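Local coordinates for protein glucuronoarabinoxylan endo-1,4-beta-xylanase (Clostridium papyrosolvens, PDB 4FMV) that is a family 30 endoxylanase that hydrolyses internal beta-1,4 linkages in the xylan backbone of plant cell walls, at residues S36-D40 and L41-I45. Residues are numbered along the deposited sequence; the frame is centred on the assembly and turned at random.
Sequences SLYGD and LGYSI
The C-terminal end of helix 31-40 and the loop leading into strand 45-49 meet here, an alpha-beta loop of the (beta/alpha)8 barrel in this catalytic part of a longer protein. It enters the strand at its N-terminal end, which in this fold is the end away from the active site. The last turn widens to pi type, with L41 N donating to S36 O at 3.0 Å. G42, whose phi is positive, then takes the chain out of the helix. The chain doubles back, and Y43 N reaches L37 O at 3.0 Å. Between these two bonds, G42 N makes a weak bond to G39 O, while its CA approaches Y38 O in a CA-H...O contact. K292 supplements the helix end from outside, its NZ bonding both G39 O and D40 O.

Two tyrosines mark the way out of the turn. The CB of Y43 sits over one face of the Y38 ring, a CH-pi contact 3.6 Å from the ring centroid. From there the Y43 ring turns its edge to that face, a T-shaped pair with centroids 5.5 Å apart and planes at 73°. With CG beside the backbone N (chi1 -70°), the Y43 ring passes across the helix end and crosses the L37 side chain obliquely, with L37 CB over one of its faces, offset toward the rim. Y43 OH is hydrogen-bonded to A284 O, tying the loop to helix 282-291. On the same side of the turn, L37 CD2 meets L41 CD1 at 4.0 Å, and L41 also packs against A284 and Y285 of that helix. Y38 extends instead toward the start of the strand, where its OH donates to I45 O at 2.7 Å, tilted 33° from the carbonyl plane.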
loop_
_atom_site.group_PDB
_atom_site.type_symbol
_atom_site.label_atom_id
_atom_site.label_comp_id
_atom_site.label_asym_id
_atom_site.label_seq_id
_atom_site.Cartn_x
_atom_site.Cartn_y
_atom_site.Cartn_z
ATOM N N SER A 36 12.529 -12.806 4.124
ATOM C CA SER A 36 13.017 -11.596 4.782
ATOM C C SER A 36 11.908 -10.549 4.873
ATOM O O SER A 36 11.691 -9.950 5.928
ATOM C CB SER A 36 14.227 -11.014 4.040
ATOM O OG SER A 36 15.361 -11.871 4.124
ATOM N N LEU A 37 11.227 -10.316 3.752
ATOM C CA LEU A 37 10.218 -9.260 3.681
ATOM C C LEU A 37 8.884 -9.656 4.306
ATOM O O LEU A 37 8.281 -8.877 5.064
ATOM C CB LEU A 37 9.998 -8.846 2.221
ATOM C CG LEU A 37 11.219 -8.178 1.575
ATOM C CD1 LEU A 37 10.851 -7.625 0.239
ATOM C CD2 LEU A 37 11.751 -7.050 2.485
ATOM N N TYR A 38 8.393 -10.834 3.926
ATOM C CA TYR A 38 7.107 -11.307 4.414
ATOM C C TYR A 38 7.133 -11.999 5.769
ATOM O O TYR A 38 6.146 -11.912 6.503
ATOM C CB TYR A 38 6.316 -12.048 3.313
ATOM C CG TYR A 38 5.871 -11.018 2.294
ATOM C CD1 TYR A 38 6.786 -10.473 1.380
ATOM C CD2 TYR A 38 4.582 -10.500 2.317
ATOM C CE1 TYR A 38 6.409 -9.484 0.477
ATOM C CE2 TYR A 38 4.196 -9.502 1.416
ATOM C CZ TYR A 38 5.111 -9.004 0.506
ATOM O OH TYR A 38 4.729 -8.011 -0.375
ATOM N N GLY A 39 8.175 -12.788 6.050
ATOM C CA GLY A 39 8.413 -13.247 7.417
ATOM C C GLY A 39 9.038 -12.333 8.463
ATOM O O GLY A 39 8.348 -11.889 9.386
ATOM N N ASP A 40 10.286 -11.912 8.224
ATOM C CA ASP A 40 11.070 -11.148 9.199
ATOM C C ASP A 40 10.443 -9.781 9.410
ATOM O O ASP A 40 10.248 -9.382 10.544
ATOM C CB ASP A 40 12.539 -10.932 8.749
ATOM C CG ASP A 40 13.372 -12.224 8.769
ATOM O OD1 ASP A 40 12.926 -13.220 9.362
ATOM O OD2 ASP A 40 14.475 -12.238 8.188
ATOM N N LEU A 41 10.171 -9.062 8.320
ATOM C CA LEU A 41 9.562 -7.733 8.417
ATOM C C LEU A 41 8.033 -7.736 8.410
ATOM O O LEU A 41 7.406 -6.674 8.473
ATOM C CB LEU A 41 10.070 -6.806 7.314
ATOM C CG LEU A 41 11.589 -6.692 7.215
ATOM C CD1 LEU A 41 12.010 -5.655 6.178
ATOM C CD2 LEU A 41 12.224 -6.394 8.560
ATOM N N GLY A 42 7.438 -8.919 8.295
ATOM C CA GLY A 42 5.997 -9.065 8.441
ATOM C C GLY A 42 5.117 -8.345 7.422
ATOM O O GLY A 42 3.972 -8.002 7.743
ATOM N N TYR A 43 5.609 -8.121 6.201
ATOM C CA TYR A 43 4.761 -7.500 5.172
ATOM C C TYR A 43 3.486 -8.329 4.988
ATOM O O TYR A 43 3.528 -9.568 4.883
ATOM C CB TYR A 43 5.452 -7.379 3.825
ATOM C CG TYR A 43 6.570 -6.386 3.744
ATOM C CD1 TYR A 43 7.094 -5.794 4.880
ATOM C CD2 TYR A 43 7.094 -6.022 2.508
ATOM C CE1 TYR A 43 8.159 -4.888 4.786
ATOM C CE2 TYR A 43 8.145 -5.139 2.415
ATOM C CZ TYR A 43 8.666 -4.565 3.545
ATOM O OH TYR A 43 9.724 -3.673 3.424
ATOM N N SER A 44 2.351 -7.642 5.071
ATOM C CA SER A 44 1.030 -8.261 4.974
ATOM C C SER A 44 0.275 -8.124 3.627
ATOM O O SER A 44 -0.874 -8.535 3.525
ATOM C CB SER A 44 0.187 -7.770 6.146
ATOM O OG SER A 44 0.240 -6.356 6.154
ATOM N N ILE A 45 0.884 -7.484 2.630
ATOM C CA ILE A 45 0.247 -7.327 1.328
ATOM C C ILE A 45 1.299 -7.446 0.219
ATOM O O ILE A 45 2.390 -6.886 0.333
ATOM C CB ILE A 45 -0.471 -5.950 1.176
ATOM C CG1 ILE A 45 -1.442 -5.698 2.329
ATOM C CG2 ILE A 45 -1.196 -5.859 -0.180
ATOM C CD1 ILE A 45 -2.108 -4.296 2.286
#